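Local atomic coordinates of pilus assembly protein CpaE (Caulobacter crescentus, PDB entry 4N0P), a protein that takes part in pilus assembly and probably binds and hydrolyses ATP through a different part of the full-length protein than the receiver-like domain described here. Residues A[28-33]-A[78-83]; A[22-27]-A[49-54]. All coordinates share one frame; numbering follows the deposited sequence.

Interaction 1: A[28-33]-A[78-83]; sequences FCARPE and ETLDGA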
ATOM      1  N   PHE A  28      -2.444   4.737  -4.077  1.00 17.85           N
ATOM      2  CA  PHE A  28      -2.279   5.182  -5.476  1.00 19.17           C
ATOM      3  C   PHE A  28      -2.344   3.958  -6.313  1.00 25.36           C
ATOM      4  O   PHE A  28      -1.349   3.236  -6.404  1.00 23.40           O
ATOM      5  CB  PHE A  28      -0.937   5.929  -5.676  1.00 20.52           C
ATOM      6  CG  PHE A  28      -0.892   7.280  -5.018  1.00 20.78           C
ATOM      7  CD1 PHE A  28      -0.562   7.407  -3.672  1.00 22.62           C
ATOM      8  CD2 PHE A  28      -1.115   8.439  -5.755  1.00 23.01           C
ATOM      9  CE1 PHE A  28      -0.537   8.658  -3.061  1.00 23.22           C
ATOM     10  CE2 PHE A  28      -1.076   9.686  -5.143  1.00 26.47           C
ATOM     11  CZ  PHE A  28      -0.800   9.787  -3.796  1.00 25.54           C
ATOM     12  N   CYS A  29      -3.539   3.665  -6.858  1.00 26.68           N
ATOM     13  CA  CYS A  29      -3.783   2.450  -7.653  1.00 27.53           C
ATOM     14  C   CYS A  29      -3.562   2.695  -9.123  1.00 31.56           C
ATOM     15  O   CYS A  29      -3.719   3.813  -9.608  1.00 31.61           O
ATOM     16  CB  CYS A  29      -5.189   1.909  -7.405  1.00 28.28           C
ATOM     17  SG  CYS A  29      -5.626   1.786  -5.654  1.00 32.25           S
ATOM     18  N   ALA A  30      -3.278   1.629  -9.834  1.00 28.03           N
ATOM     19  CA  ALA A  30      -3.083   1.685 -11.289  1.00 28.24           C
ATOM     20  C   ALA A  30      -4.116   0.816 -11.997  1.00 33.25           C
ATOM     21  O   ALA A  30      -4.294   0.951 -13.219  1.00 33.71           O
ATOM     22  CB  ALA A  30      -1.668   1.221 -11.643  1.00 29.33           C
ATOM     23  N   ARG A  31      -4.787  -0.098 -11.249  1.00 27.74           N
ATOM     24  CA  ARG A  31      -5.787  -1.009 -11.810  1.00 26.15           C
ATOM     25  C   ARG A  31      -7.148  -0.786 -11.163  1.00 28.58           C
ATOM     26  O   ARG A  31      -7.219  -0.660  -9.935  1.00 25.03           O
ATOM     27  CB  ARG A  31      -5.365  -2.475 -11.640  1.00 26.14           C
ATOM     28  CG  ARG A  31      -4.096  -2.805 -12.396  1.00 34.86           C
ATOM     29  CD  ARG A  31      -3.586  -4.194 -12.106  1.00 49.72           C
ATOM     30  NE  ARG A  31      -2.143  -4.272 -12.363  1.00 65.77           N
ATOM     31  CZ  ARG A  31      -1.587  -4.544 -13.545  1.00 87.50           C
ATOM     32  NH1 ARG A  31      -2.350  -4.805 -14.603  1.00 78.24           N
ATOM     33  NH2 ARG A  31      -0.266  -4.584 -13.672  1.00 73.68           N
ATOM     34  N   PRO A  32      -8.244  -0.792 -11.951  1.00 27.28           N
ATOM     35  CA  PRO A  32      -9.580  -0.579 -11.363  1.00 27.38           C
ATOM     36  C   PRO A  32      -9.965  -1.631 -10.324  1.00 28.49           C
ATOM     37  O   PRO A  32     -10.636  -1.298  -9.347  1.00 25.86           O
ATOM     38  CB  PRO A  32     -10.518  -0.674 -12.578  1.00 29.47           C
ATOM     39  CG  PRO A  32      -9.673  -0.388 -13.749  1.00 34.78           C
ATOM     40  CD  PRO A  32      -8.317  -0.927 -13.423  1.00 30.14           C
ATOM     41  N   GLU A  33      -9.529  -2.889 -10.504  1.00 23.74           N
ATOM     42  CA  GLU A  33      -9.829  -3.966  -9.545  1.00 24.76           C
ATOM     43  C   GLU A  33      -9.160  -3.688  -8.186  1.00 25.15           C
ATOM     44  O   GLU A  33      -9.736  -4.009  -7.149  1.00 24.04           O
ATOM     45  CB  GLU A  33      -9.416  -5.360 -10.073  1.00 27.30           C
ATOM     46  CG  GLU A  33      -8.026  -5.435 -10.696  1.00 41.00           C
ATOM     47  CD  GLU A  33      -8.004  -5.325 -12.206  1.00 69.29           C
ATOM     48  OE1 GLU A  33      -8.477  -4.292 -12.733  1.00 36.85           O
ATOM     49  OE2 GLU A  33      -7.488  -6.258 -12.863  1.00 77.15           O
ATOM     50  N   GLU A  78       0.889   0.908  -6.614  1.00 21.79           N
ATOM     51  CA  GLU A  78       0.800  -0.115  -7.639  1.00 21.17           C
ATOM     52  C   GLU A  78       1.314   0.490  -8.942  1.00 26.29           C
ATOM     53  O   GLU A  78       1.209   1.702  -9.138  1.00 26.04           O
ATOM     54  CB  GLU A  78      -0.677  -0.521  -7.753  1.00 21.94           C
ATOM     55  CG  GLU A  78      -1.019  -1.640  -8.690  1.00 24.67           C
ATOM     56  CD  GLU A  78      -2.506  -1.900  -8.822  1.00 42.12           C
ATOM     57  OE1 GLU A  78      -3.287  -0.918  -8.871  1.00 32.46           O
ATOM     58  OE2 GLU A  78      -2.887  -3.091  -8.897  1.00 32.34           O
ATOM     59  N   THR A  79       1.870  -0.331  -9.823  1.00 26.55           N
ATOM     60  CA  THR A  79       2.309   0.161 -11.143  1.00 28.18           C
ATOM     61  C   THR A  79       1.889  -0.841 -12.225  1.00 33.96           C
ATOM     62  O   THR A  79       1.789  -2.029 -11.933  1.00 32.94           O
ATOM     63  CB  THR A  79       3.828   0.437 -11.170  1.00 37.43           C
ATOM     64  OG1 THR A  79       4.173   0.946 -12.469  1.00 43.51           O
ATOM     65  CG2 THR A  79       4.665  -0.807 -10.873  1.00 35.35           C
ATOM     66  N   LEU A  80       1.683  -0.376 -13.464  1.00 34.65           N
ATOM     67  CA  LEU A  80       1.407  -1.274 -14.597  1.00 36.28           C
ATOM     68  C   LEU A  80       2.691  -1.602 -15.389  1.00 43.03           C
ATOM     69  O   LEU A  80       2.637  -2.375 -16.347  1.00 43.34           O
ATOM     70  CB  LEU A  80       0.421  -0.588 -15.569  1.00 36.88           C
ATOM     71  CG  LEU A  80      -0.968  -0.217 -15.072  1.00 41.61           C
ATOM     72  CD1 LEU A  80      -1.546   0.910 -15.921  1.00 43.14           C
ATOM     73  CD2 LEU A  80      -1.884  -1.399 -15.131  1.00 41.23           C
ATOM     74  N   ASP A  81       3.829  -0.987 -15.019  1.00 41.43           N
ATOM     75  CA  ASP A  81       5.036  -1.035 -15.838  1.00 43.05           C
ATOM     76  C   ASP A  81       6.127  -2.117 -15.561  1.00 49.00           C
ATOM     77  O   ASP A  81       7.117  -2.141 -16.298  1.00 50.15           O
ATOM     78  CB  ASP A  81       5.686   0.354 -15.847  1.00 45.68           C
ATOM     79  CG  ASP A  81       4.842   1.417 -16.529  1.00 60.42           C
ATOM     80  OD1 ASP A  81       4.080   1.069 -17.463  1.00 60.65           O
ATOM     81  OD2 ASP A  81       4.970   2.602 -16.158  1.00 70.63           O
ATOM     82  N   GLY A  82       5.933  -3.026 -14.611  1.00 44.75           N
ATOM     83  CA  GLY A  82       6.904  -4.097 -14.399  1.00 44.24           C
ATOM     84  C   GLY A  82       7.888  -3.864 -13.277  1.00 48.08           C
ATOM     85  O   GLY A  82       8.034  -2.740 -12.791  1.00 46.57           O
ATOM     86  N   ALA A  83       8.603  -4.933 -12.901  1.00 44.81           N
ATOM     87  CA  ALA A  83       9.545  -4.961 -11.795  1.00 44.05           C
ATOM     88  C   ALA A  83      10.655  -3.902 -11.854  1.00 46.00           C
ATOM     89  O   ALA A  83      10.875  -3.231 -10.840  1.00 44.59           O
ATOM     90  CB  ALA A  83      10.161  -6.341 -11.665  1.00 44.89           C
TER
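Glu78 reaches across to the turn before helix 32-42 and places its carboxylate against the backbone of Ala30 and Arg31. CG stands anti to the backbone N (chi1 -176°) and the chain stays extended beyond it, which carries OE1 across to both amides. Ala30 N donates to Glu78 OE1 at 2.7 Å on the anti side of the carboxylate in a nearly straight bond. Arg31 N reaches Glu78 OE1 at 2.9 Å from the same face, but well above the plane. Glu78 OE2 is hydrogen-bonded by the hydroxyl of Thr34 in the first turn of the helix. It also lies at the guanidinium edge of Arg31, in plane, but Arg31 NE is 3.7 Å from Glu78 OE2, a long salt bridge. The two side chains cross at about a right angle, their flat groups 75° apart.

Leu80 supplies the apolar half of the contact. Leu80 CD2 sits over the centre of one guanidinium face, 3.5 Å from Arg31 CZ, while Leu80 CG lies 3.8 Å from Ala30 CB. Arginine suits this place because its long aliphatic stem can pass the carboxylate before its head spreads under the leucine; alanine is small enough to let the two loops come close. A weak backbone bond, Glu78 N to Phe28 O, links the ends of the neighbouring strands.

Canonical receiver domains carry their phospho-acceptor aspartate at the end of the third strand, and Glu78 probably occupies the corresponding place. Two backbone amides hold its OE1 and the Thr34 hydroxyl holds its OE2, so the carboxylate is fixed in position at the start of helix 32-42.

Interaction 2: A[22-27]-A[49-54]; sequences RITIHA and RAATIV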
ATOM      1  N   ARG A  22      -5.965   4.655  14.488  1.00 24.99           N
ATOM      2  CA  ARG A  22      -6.252   5.874  13.740  1.00 24.14           C
ATOM      3  C   ARG A  22      -5.012   6.271  12.939  1.00 27.45           C
ATOM      4  O   ARG A  22      -4.029   6.743  13.475  1.00 25.61           O
ATOM      5  CB  ARG A  22      -6.750   7.005  14.640  1.00 26.93           C
ATOM      6  CG  ARG A  22      -7.247   8.203  13.842  1.00 35.56           C
ATOM      7  CD  ARG A  22      -7.881   9.235  14.733  1.00 43.25           C
ATOM      8  NE  ARG A  22      -6.938   9.767  15.716  1.00 40.92           N
ATOM      9  CZ  ARG A  22      -7.263  10.638  16.664  1.00 56.51           C
ATOM     10  NH1 ARG A  22      -8.512  11.086  16.765  1.00 39.95           N
ATOM     11  NH2 ARG A  22      -6.346  11.064  17.526  1.00 39.34           N
ATOM     12  N   ILE A  23      -5.081   6.030  11.652  1.00 22.47           N
ATOM     13  CA  ILE A  23      -4.010   6.298  10.707  1.00 22.21           C
ATOM     14  C   ILE A  23      -4.607   6.917   9.452  1.00 25.87           C
ATOM     15  O   ILE A  23      -5.824   6.882   9.239  1.00 24.73           O
ATOM     16  CB  ILE A  23      -3.234   4.980  10.365  1.00 24.73           C
ATOM     17  CG1 ILE A  23      -4.177   3.902   9.732  1.00 24.01           C
ATOM     18  CG2 ILE A  23      -2.444   4.417  11.567  1.00 24.51           C
ATOM     19  CD1 ILE A  23      -3.453   2.743   9.085  1.00 26.01           C
ATOM     20  N   THR A  24      -3.738   7.484   8.624  1.00 18.83           N
ATOM     21  CA  THR A  24      -4.114   8.005   7.308  1.00 18.41           C
ATOM     22  C   THR A  24      -3.473   7.092   6.284  1.00 22.52           C
ATOM     23  O   THR A  24      -2.279   6.763   6.412  1.00 21.72           O
ATOM     24  CB  THR A  24      -3.699   9.467   7.131  1.00 31.31           C
ATOM     25  OG1 THR A  24      -2.326   9.600   7.549  1.00 40.76           O
ATOM     26  CG2 THR A  24      -4.567  10.414   7.938  1.00 28.68           C
ATOM     27  N   ILE A  25      -4.265   6.633   5.307  1.00 18.32           N
ATOM     28  CA  ILE A  25      -3.797   5.747   4.253  1.00 17.99           C
ATOM     29  C   ILE A  25      -4.017   6.413   2.905  1.00 20.41           C
ATOM     30  O   ILE A  25      -5.138   6.825   2.636  1.00 22.58           O
ATOM     31  CB  ILE A  25      -4.530   4.361   4.257  1.00 21.40           C
ATOM     32  CG1 ILE A  25      -4.417   3.609   5.600  1.00 22.13           C
ATOM     33  CG2 ILE A  25      -4.061   3.490   3.049  1.00 22.53           C
ATOM     34  CD1 ILE A  25      -5.400   2.364   5.714  1.00 22.33           C
ATOM     35  N   HIS A  26      -2.992   6.508   2.072  1.00 18.53           N
ATOM     36  CA  HIS A  26      -3.139   7.008   0.699  1.00 18.18           C
ATOM     37  C   HIS A  26      -2.848   5.856  -0.225  1.00 23.28           C
ATOM     38  O   HIS A  26      -1.744   5.301  -0.163  1.00 22.39           O
ATOM     39  CB  HIS A  26      -2.197   8.182   0.393  1.00 18.97           C
ATOM     40  CG  HIS A  26      -2.515   9.466   1.107  1.00 21.81           C
ATOM     41  ND1 HIS A  26      -1.693  10.577   0.973  1.00 22.84           N
ATOM     42  CD2 HIS A  26      -3.537   9.764   1.949  1.00 23.03           C
ATOM     43  CE1 HIS A  26      -2.226  11.507   1.755  1.00 22.88           C
ATOM     44  NE2 HIS A  26      -3.350  11.071   2.345  1.00 23.04           N
ATOM     45  N   ALA A  27      -3.831   5.459  -1.060  1.00 18.67           N
ATOM     46  CA  ALA A  27      -3.598   4.356  -1.969  1.00 18.57           C
ATOM     47  C   ALA A  27      -3.550   4.916  -3.395  1.00 21.97           C
ATOM     48  O   ALA A  27      -4.487   5.558  -3.837  1.00 23.44           O
ATOM     49  CB  ALA A  27      -4.710   3.302  -1.817  1.00 20.05           C
ATOM     50  N   ARG A  49     -11.585   3.914  11.805  1.00 22.95           N
ATOM     51  CA  ARG A  49     -10.669   4.953  12.365  1.00 23.61           C
ATOM     52  C   ARG A  49      -9.584   5.321  11.330  1.00 30.66           C
ATOM     53  O   ARG A  49      -8.830   6.271  11.553  1.00 32.14           O
ATOM     54  CB  ARG A  49      -9.990   4.495  13.668  1.00 22.51           C
ATOM     55  CG  ARG A  49     -10.834   4.639  14.921  1.00 36.15           C
ATOM     56  CD  ARG A  49     -10.061   4.190  16.155  1.00 44.10           C
ATOM     57  NE  ARG A  49     -10.940   4.148  17.328  1.00 59.10           N
ATOM     58  CZ  ARG A  49     -10.689   3.479  18.451  1.00 72.20           C
ATOM     59  NH1 ARG A  49      -9.584   2.749  18.568  1.00 59.54           N
ATOM     60  NH2 ARG A  49     -11.553   3.513  19.457  1.00 58.81           N
ATOM     61  N   ALA A  50      -9.431   4.523  10.258  1.00 27.05           N
ATOM     62  CA  ALA A  50      -8.441   4.838   9.227  1.00 27.87           C
ATOM     63  C   ALA A  50      -9.053   5.760   8.195  1.00 34.18           C
ATOM     64  O   ALA A  50     -10.137   5.478   7.667  1.00 37.38           O
ATOM     65  CB  ALA A  50      -7.917   3.584   8.559  1.00 28.40           C
ATOM     66  N   ALA A  51      -8.395   6.870   7.916  1.00 26.60           N
ATOM     67  CA  ALA A  51      -8.870   7.756   6.851  1.00 25.25           C
ATOM     68  C   ALA A  51      -8.184   7.267   5.582  1.00 24.76           C
ATOM     69  O   ALA A  51      -6.968   7.421   5.472  1.00 26.11           O
ATOM     70  CB  ALA A  51      -8.505   9.206   7.176  1.00 26.09           C
ATOM     71  N   THR A  52      -8.918   6.597   4.673  1.00 18.54           N
ATOM     72  CA  THR A  52      -8.303   6.028   3.464  1.00 18.44           C
ATOM     73  C   THR A  52      -8.717   6.801   2.229  1.00 23.06           C
ATOM     74  O   THR A  52      -9.917   6.924   1.972  1.00 24.81           O
ATOM     75  CB  THR A  52      -8.713   4.530   3.294  1.00 22.88           C
ATOM     76  OG1 THR A  52      -8.441   3.800   4.493  1.00 28.01           O
ATOM     77  CG2 THR A  52      -8.038   3.857   2.078  1.00 25.86           C
ATOM     78  N   ILE A  53      -7.747   7.281   1.460  1.00 19.02           N
ATOM     79  CA  ILE A  53      -7.991   8.024   0.220  1.00 17.87           C
ATOM     80  C   ILE A  53      -7.410   7.233  -0.924  1.00 23.40           C
ATOM     81  O   ILE A  53      -6.211   6.936  -0.940  1.00 22.33           O
ATOM     82  CB  ILE A  53      -7.371   9.453   0.268  1.00 21.51           C
ATOM     83  CG1 ILE A  53      -7.881  10.275   1.470  1.00 24.41           C
ATOM     84  CG2 ILE A  53      -7.677  10.204  -1.050  1.00 21.84           C
ATOM     85  CD1 ILE A  53      -6.905  11.403   1.806  1.00 38.39           C
ATOM     86  N   VAL A  54      -8.275   6.894  -1.910  1.00 21.35           N
ATOM     87  CA  VAL A  54      -7.821   6.158  -3.075  1.00 23.86           C
ATOM     88  C   VAL A  54      -7.581   7.189  -4.233  1.00 29.72           C
ATOM     89  O   VAL A  54      -8.417   8.077  -4.478  1.00 28.35           O
ATOM     90  CB  VAL A  54      -8.818   5.007  -3.388  1.00 30.91           C
ATOM     91  CG1 VAL A  54      -8.370   4.194  -4.588  1.00 32.44           C
ATOM     92  CG2 VAL A  54      -8.949   4.091  -2.177  1.00 30.91           C
TER
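Ile25 and Thr52 run alongside each other from neighbouring parallel strands, and the isoleucine's end rests against both Thr52 and the small Ala50. With CG1 anti to the carbonyl carbon (chi1 -57°) and the chain extended beyond it, Ile25 CD1 comes 3.6 Å from Thr52 OG1 and 4.0 Å from Ala50 CB. Ala50 CB also lies 3.9 Å from Ile23 CG1, and is thus a low bump touched by two isoleucines. Thr52 is beta-branched, as suits a strand, and its CG2 faces the CG2 branch of Ile25. Further along this face, Ala27 sits beside Val54, where its short side chain leaves room for Ile38 of helix 32-42, which packs on both.

The other face holds a different relief. His26 and Ile53 also extend next to one another, the isoleucine's CD1 approaching the imidazole obliquely, 3.6 Å from His26 NE2. The polar end of the ring has its stronger partner in Tyr66, whose hydroxyl is hydrogen-bonded to His26 ND1. Beside them the paired Thr24 and Ala51 present low, compact surfaces.

Between the two faces the backbones pair as a regular parallel sheet. Ile25 N gives to Ala51 O at 2.8 Å and Ile53 N to Ile25 O at 2.9 Å; Ala51 N to Ile23 O and Ala27 N to Ile53 O extend the series on either side, while CA-H groups make additional short approaches to the same carbonyls.

This joins the two strands of a beta-alpha-beta crossover, with 51-55 at the margin of the receiver-like sheet. Backbone hydrogen bonds set the register, and the side chains add contacts: Ala27, Thr52 and Val54 pack toward helix 32-42, the buried Ile25 meets strand 74-77, and a mixed aromatic and aliphatic pair lies on the reverse.

From the N terminus, residues 22-27 run directly into 28-33, so one stretch of chain supplies the first partner of both contacts. After helix 32-42 the chain returns as 49-54, and interaction 2 closes that beta-alpha-beta loop. It then passes through helix 58-65 and strand 74-77 to reach 78-83, where interaction 1 closes a longer loop. The segments alternate, so the two closures cross rather than nest. Interaction 2 joins the outermost strand 51-55 to strand 24-28; interaction 1 ties the loops following strands 24-28 and 74-77. Their centres are about 19 Å apart, yet they meet where Cys29 SG packs on Val54 CG1.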